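Local atomic coordinates of periplasmic branched-chain amino acid-binding protein (Burkholderia mallei, PDB entry 3I09), a protein that probably binds branched-chain amino acids or related small carboxylates in the periplasm and delivers them to an ABC transporter, as a type I periplasmic binding protein. Residues D207-I212 and I233-A238; K273-S278 and E346-Y351. All coordinates share one frame; numbering follows the deposited sequence.

Contact 1: D207-I212 and I233-A238; sequences DTVNAI and INDVHA. With EDO (1,2-ethanediol), chain G.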
loop_
_atom_site.group_PDB
_atom_site.type_symbol
_atom_site.label_atom_id
_atom_site.label_comp_id
_atom_site.label_asym_id
_atom_site.label_seq_id
_atom_site.Cartn_x
_atom_site.Cartn_y
_atom_site.Cartn_z
ATOM N N ASP A 207 -10.063 7.327 -7.116
ATOM C CA ASP A 207 -9.552 7.984 -8.347
ATOM C C ASP A 207 -9.369 6.961 -9.465
ATOM O O ASP A 207 -9.738 7.204 -10.609
ATOM C CB ASP A 207 -8.216 8.750 -8.097
ATOM C CG ASP A 207 -8.417 10.152 -7.491
ATOM O OD1 ASP A 207 -9.497 10.772 -7.735
ATOM O OD2 ASP A 207 -7.489 10.625 -6.758
ATOM N N THR A 208 -8.785 5.811 -9.138
ATOM C CA THR A 208 -8.598 4.757 -10.099
ATOM C C THR A 208 -9.973 4.270 -10.610
ATOM O O THR A 208 -10.169 4.063 -11.814
ATOM C CB THR A 208 -7.809 3.591 -9.489
ATOM O OG1 THR A 208 -6.550 4.079 -9.011
ATOM C CG2 THR A 208 -7.556 2.481 -10.516
ATOM N N VAL A 209 -10.902 4.098 -9.693
ATOM C CA VAL A 209 -12.230 3.626 -10.050
ATOM C C VAL A 209 -12.911 4.602 -10.973
ATOM O O VAL A 209 -13.402 4.222 -12.061
ATOM C CB VAL A 209 -13.070 3.332 -8.789
ATOM C CG1 VAL A 209 -14.580 3.189 -9.126
ATOM C CG2 VAL A 209 -12.516 2.062 -8.096
ATOM N N ASN A 210 -12.922 5.867 -10.567
ATOM C CA ASN A 210 -13.599 6.906 -11.354
ATOM C C ASN A 210 -12.935 7.139 -12.703
ATOM O O ASN A 210 -13.644 7.361 -13.694
ATOM C CB ASN A 210 -13.734 8.202 -10.560
ATOM C CG ASN A 210 -14.769 8.086 -9.448
ATOM O OD1 ASN A 210 -15.754 7.312 -9.572
ATOM N ND2 ASN A 210 -14.586 8.855 -8.382
ATOM N N ALA A 211 -11.601 7.041 -12.768
ATOM C CA ALA A 211 -10.879 7.229 -14.028
ATOM C C ALA A 211 -11.164 6.099 -15.000
ATOM O O ALA A 211 -11.277 6.329 -16.193
ATOM C CB ALA A 211 -9.354 7.340 -13.787
ATOM N N ILE A 212 -11.245 4.874 -14.498
ATOM C CA ILE A 212 -11.508 3.722 -15.350
ATOM C C ILE A 212 -12.937 3.807 -15.886
ATOM O O ILE A 212 -13.175 3.548 -17.086
ATOM C CB ILE A 212 -11.246 2.400 -14.627
ATOM C CG1 ILE A 212 -9.741 2.251 -14.407
ATOM C CG2 ILE A 212 -11.762 1.183 -15.460
ATOM C CD1 ILE A 212 -9.371 1.089 -13.555
ATOM N N ILE A 233 -8.528 -5.065 -4.177
ATOM C CA ILE A 233 -9.683 -5.920 -4.446
ATOM C C ILE A 233 -10.994 -5.122 -4.410
ATOM O O ILE A 233 -11.892 -5.396 -5.188
ATOM C CB ILE A 233 -9.713 -7.155 -3.489
ATOM C CG1 ILE A 233 -10.591 -8.249 -4.078
ATOM C CG2 ILE A 233 -10.183 -6.779 -2.040
ATOM C CD1 ILE A 233 -10.683 -9.482 -3.201
ATOM N N ASN A 234 -11.068 -4.086 -3.581
ATOM C CA ASN A 234 -12.294 -3.283 -3.455
ATOM C C ASN A 234 -12.556 -2.444 -4.707
ATOM O O ASN A 234 -13.713 -2.123 -5.047
ATOM C CB ASN A 234 -12.217 -2.348 -2.242
ATOM C CG ASN A 234 -11.762 -3.059 -1.001
ATOM O OD1 ASN A 234 -10.546 -3.352 -0.854
ATOM N ND2 ASN A 234 -12.720 -3.424 -0.134
ATOM N N ASP A 235 -11.468 -2.077 -5.383
ATOM C CA ASP A 235 -11.564 -1.315 -6.617
ATOM C C ASP A 235 -12.154 -2.206 -7.724
ATOM O O ASP A 235 -13.035 -1.801 -8.486
ATOM C CB ASP A 235 -10.180 -0.775 -7.010
ATOM C CG ASP A 235 -9.510 0.084 -5.916
ATOM O OD1 ASP A 235 -10.195 0.910 -5.273
ATOM O OD2 ASP A 235 -8.254 -0.029 -5.732
ATOM N N VAL A 236 -11.691 -3.455 -7.803
ATOM C CA VAL A 236 -12.311 -4.410 -8.730
ATOM C C VAL A 236 -13.797 -4.644 -8.399
ATOM O O VAL A 236 -14.652 -4.704 -9.289
ATOM C CB VAL A 236 -11.541 -5.749 -8.784
ATOM C CG1 VAL A 236 -12.191 -6.716 -9.784
ATOM C CG2 VAL A 236 -10.038 -5.515 -9.182
ATOM N N HIS A 237 -14.120 -4.770 -7.117
ATOM C CA HIS A 237 -15.473 -5.028 -6.697
ATOM C C HIS A 237 -16.375 -3.849 -7.124
ATOM O O HIS A 237 -17.496 -4.068 -7.589
ATOM C CB HIS A 237 -15.511 -5.148 -5.178
ATOM C CG HIS A 237 -16.841 -5.538 -4.627
ATOM N ND1 HIS A 237 -17.774 -4.621 -4.217
ATOM C CD2 HIS A 237 -17.397 -6.760 -4.422
ATOM C CE1 HIS A 237 -18.854 -5.253 -3.783
ATOM N NE2 HIS A 237 -18.638 -6.553 -3.868
ATOM N N ALA A 238 -15.885 -2.627 -6.926
ATOM C CA ALA A 238 -16.612 -1.408 -7.326
ATOM C C ALA A 238 -16.876 -1.366 -8.831
ATOM O O ALA A 238 -17.967 -0.948 -9.285
ATOM C CB ALA A 238 -15.828 -0.132 -6.880
HETATM C C1 EDO G . -12.889 1.240 -3.995
HETATM O O1 EDO G . -11.632 1.559 -3.405
HETATM C C2 EDO G . -13.851 2.377 -3.703
HETATM O O2 EDO G . -14.180 3.148 -4.875
#

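Contact 2: K273-S278 and E346-Y351; sequences KKMPSS and EPWDYY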
loop_
_atom_site.group_PDB
_atom_site.type_symbol
_atom_site.label_atom_id
_atom_site.label_comp_id
_atom_site.label_asym_id
_atom_site.label_seq_id
_atom_site.Cartn_x
_atom_site.Cartn_y
_atom_site.Cartn_z
ATOM N N LYS A 273 -17.991 -8.516 6.597
ATOM C CA LYS A 273 -18.835 -8.905 5.481
ATOM C C LYS A 273 -18.341 -8.438 4.115
ATOM O O LYS A 273 -19.117 -8.209 3.185
ATOM C CB LYS A 273 -20.317 -8.531 5.736
ATOM C CG LYS A 273 -20.920 -9.299 6.915
ATOM C CD LYS A 273 -20.892 -10.801 6.657
ATOM C CE LYS A 273 -21.346 -11.687 7.828
ATOM N NZ LYS A 273 -20.426 -11.748 8.933
ATOM N N LYS A 274 -17.022 -8.322 4.014
ATOM C CA LYS A 274 -16.329 -8.137 2.751
ATOM C C LYS A 274 -15.057 -8.951 2.837
ATOM O O LYS A 274 -14.584 -9.248 3.953
ATOM C CB LYS A 274 -15.924 -6.668 2.589
ATOM C CG LYS A 274 -17.103 -5.758 2.419
ATOM C CD LYS A 274 -16.629 -4.365 2.195
ATOM C CE LYS A 274 -17.688 -3.593 1.458
ATOM N NZ LYS A 274 -18.825 -3.369 2.366
HETATM N N MSE A 275 -14.476 -9.297 1.694
HETATM C CA MSE A 275 -13.157 -9.919 1.682
HETATM C C MSE A 275 -12.170 -8.817 2.006
HETATM O O MSE A 275 -12.358 -7.689 1.567
HETATM C CB MSE A 275 -12.775 -10.471 0.305
HETATM C CG MSE A 275 -13.418 -11.733 -0.078
HETATM SE SE MSE A 275 -12.897 -13.184 1.047
HETATM C CE MSE A 275 -14.176 -14.480 0.306
ATOM N N PRO A 276 -11.101 -9.139 2.736
ATOM C CA PRO A 276 -10.119 -8.106 3.039
ATOM C C PRO A 276 -9.220 -7.802 1.850
ATOM O O PRO A 276 -8.886 -8.669 1.045
ATOM C CB PRO A 276 -9.287 -8.721 4.178
ATOM C CG PRO A 276 -9.380 -10.215 3.910
ATOM C CD PRO A 276 -10.796 -10.410 3.422
ATOM N N SER A 277 -8.789 -6.553 1.770
ATOM C CA SER A 277 -7.733 -6.155 0.859
ATOM C C SER A 277 -6.364 -6.534 1.434
ATOM O O SER A 277 -6.230 -6.881 2.625
ATOM C CB SER A 277 -7.707 -4.634 0.654
ATOM O OG SER A 277 -7.201 -3.943 1.815
ATOM N N SER A 278 -5.346 -6.415 0.604
ATOM C CA SER A 278 -3.973 -6.641 1.047
ATOM C C SER A 278 -3.537 -5.651 2.187
ATOM O O SER A 278 -2.713 -6.004 3.030
ATOM C CB SER A 278 -3.009 -6.557 -0.142
ATOM O OG SER A 278 -3.035 -5.260 -0.734
ATOM N N GLU A 346 -16.697 -17.829 -7.442
ATOM C CA GLU A 346 -17.467 -17.465 -6.255
ATOM C C GLU A 346 -17.277 -15.986 -6.039
ATOM O O GLU A 346 -16.406 -15.371 -6.682
ATOM C CB GLU A 346 -17.047 -18.268 -5.025
ATOM C CG GLU A 346 -15.575 -18.110 -4.663
ATOM C CD GLU A 346 -14.643 -19.031 -5.398
ATOM O OE1 GLU A 346 -15.046 -20.160 -5.722
ATOM O OE2 GLU A 346 -13.455 -18.651 -5.580
ATOM N N PRO A 347 -18.076 -15.395 -5.130
ATOM C CA PRO A 347 -17.910 -13.962 -4.903
ATOM C C PRO A 347 -16.490 -13.617 -4.500
ATOM O O PRO A 347 -15.843 -14.339 -3.733
ATOM C CB PRO A 347 -18.893 -13.683 -3.767
ATOM C CG PRO A 347 -19.947 -14.749 -3.951
ATOM C CD PRO A 347 -19.200 -15.945 -4.361
ATOM N N TRP A 348 -16.017 -12.496 -5.035
ATOM C CA TRP A 348 -14.662 -11.992 -4.814
ATOM C C TRP A 348 -13.542 -12.770 -5.465
ATOM O O TRP A 348 -12.372 -12.449 -5.240
ATOM C CB TRP A 348 -14.353 -11.722 -3.324
ATOM C CG TRP A 348 -15.320 -10.812 -2.618
ATOM C CD1 TRP A 348 -16.488 -11.188 -2.012
ATOM C CD2 TRP A 348 -15.148 -9.427 -2.317
ATOM N NE1 TRP A 348 -17.088 -10.102 -1.405
ATOM C CE2 TRP A 348 -16.293 -9.006 -1.588
ATOM C CE3 TRP A 348 -14.178 -8.482 -2.649
ATOM C CZ2 TRP A 348 -16.457 -7.700 -1.139
ATOM C CZ3 TRP A 348 -14.340 -7.176 -2.208
ATOM C CH2 TRP A 348 -15.487 -6.795 -1.466
ATOM N N ASP A 349 -13.870 -13.762 -6.295
ATOM C CA ASP A 349 -12.847 -14.518 -7.025
ATOM C C ASP A 349 -12.439 -13.715 -8.263
ATOM O O ASP A 349 -13.044 -13.856 -9.302
ATOM C CB ASP A 349 -13.388 -15.920 -7.375
ATOM C CG ASP A 349 -12.462 -16.731 -8.265
ATOM O OD1 ASP A 349 -11.272 -16.418 -8.319
ATOM O OD2 ASP A 349 -12.924 -17.730 -8.873
ATOM N N TYR A 350 -11.417 -12.865 -8.137
ATOM C CA TYR A 350 -11.109 -11.906 -9.181
ATOM C C TYR A 350 -9.778 -12.100 -9.900
ATOM O O TYR A 350 -9.617 -11.531 -10.997
ATOM C CB TYR A 350 -11.127 -10.470 -8.610
ATOM C CG TYR A 350 -12.423 -9.994 -7.987
ATOM C CD1 TYR A 350 -13.657 -10.535 -8.343
ATOM C CD2 TYR A 350 -12.440 -8.900 -7.118
ATOM C CE1 TYR A 350 -14.842 -10.040 -7.810
ATOM C CE2 TYR A 350 -13.634 -8.423 -6.565
ATOM C CZ TYR A 350 -14.803 -9.003 -6.892
ATOM O OH TYR A 350 -15.976 -8.548 -6.350
ATOM N N TYR A 351 -8.832 -12.845 -9.320
ATOM C CA TYR A 351 -7.441 -12.851 -9.766
ATOM C C TYR A 351 -6.949 -14.161 -10.346
ATOM O O TYR A 351 -7.280 -15.216 -9.821
ATOM C CB TYR A 351 -6.547 -12.625 -8.564
ATOM C CG TYR A 351 -6.797 -11.389 -7.760
ATOM C CD1 TYR A 351 -6.374 -10.148 -8.217
ATOM C CD2 TYR A 351 -7.378 -11.466 -6.505
ATOM C CE1 TYR A 351 -6.541 -9.021 -7.454
ATOM C CE2 TYR A 351 -7.568 -10.331 -5.737
ATOM C CZ TYR A 351 -7.161 -9.113 -6.223
ATOM O OH TYR A 351 -7.344 -7.981 -5.473
HETATM O O HOH W 1 -19.367 -9.405 0.329
#

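Contact 1: D207-I212 and I233-A238
Val209 reaches across from helix 205-217 and lays one methyl group against the backbone of Asp235, near the start of helix 233-239. The touching branch is CG2: it lies 3.8 Å from Asp235 CA and equally close to Asp235 CB. The first torsion of Val209 (chi1 165°) sets CG1 anti to the backbone N and CG2 anti to the carbonyl carbon, which turns CG2 toward the second helix, while CG1 reaches only the Ala238 methyl. A beta-branched valine suits this place because its short, stiff side chain packs close against a backbone with little freedom to lose. This is the tight, buried part of the contact.

Toward Ala238 the packing slackens. Val209 CG2 stands 4.2 Å from Ala238 CB, a single small methyl on an exposed residue. A 1,2-ethanediol molecule, probably from the crystallisation liquor, sits on this looser side, its O2 3.8 Å from Val209 CG2. The other hydroxyl, O1, lies only 2.4 Å from Asp235 OD1, as a hydrogen-bond donor, too short for its exact geometry to be trusted.

Asp235 plays a second part at the start of its helix. Its CG is anti to the carbonyl carbon (chi1 -56°), and OD2 turns back to accept a hydrogen bond from the backbone N of Phe232, just before the helix. A carboxylate is well placed at a helix N-terminus, where first-turn N-H groups not used in helical bonds, and the helix dipole, would probably favour a negative charge.

The two helices follow strands 198-202 and 225-228, neighbours in a parallel sheet. Such side-by-side helices are characteristic of an alpha/beta lobe in type I periplasmic binding proteins; Ala204, immediately before helix 205-217, lines the acetoacetate pocket.

Contact 2: K273-S278 and E346-Y351
With chi1 at -54° and chi2 at 86°, Trp348 swings its indole out from the third position of a type II beta turn, and one face meets Met275. Met275, present as selenomethionine (chi1 -76°), sets CG anti to its carbonyl carbon and over the five-membered ring, and a bend at chi2 then leads the selenium off obliquely, a looser Met-aromatic contact. Met275 CG lies 3.6 Å from the centroid of the Trp348 five-membered ring, a CH-pi contact, and its nearest ring atom is Trp348 CG at 3.3 Å, although a second conformer of the methionine makes the values uncertain. Flexible and polarisable, methionine can follow the flat surface of an indole.

Beside the six-membered ring, approaching obliquely, Lys274 offers aliphatic carbon: its CB lies 3.9 Å from Trp348 CZ2, while the ammonium end leads away. On the face opposite Met275 the hydroxyl of Tyr350 stands toward the rim of the indole. At the ring edge a water takes the N-H of Trp348 NE1 at 2.9 Å, in the ring plane, and donates to Lys273 O.

Met275 N, buried without a hydrogen-bond partner in the model, sits 3.7 Å above the indole plane. The two loops are therefore joined mainly by dispersion and CH-pi attraction, with one water supplying their polar bridge.

How the contacts relate
Helix 233-239 belongs to contact 1 and also packs against both loops of contact 2, so the two contacts adjoin. Its Val236, pointing away from helix 205-217, packs on Tyr350; His237 stacks with Trp348, Ile233 touches Tyr351, and Asn234 meets Ser277. Contact 1 is the more buried: a small aliphatic junction between two helices of one alpha/beta lobe, with the Asp235 side chain about 7 Å from the bound acetoacetate. Contact 2 is partly exposed, brings together loops distant in sequence, and covers more surface, 199 Å² against 136 Å². There a broad aromatic face and a bridging water take the place of contact 1's close fit of valine against a helix backbone.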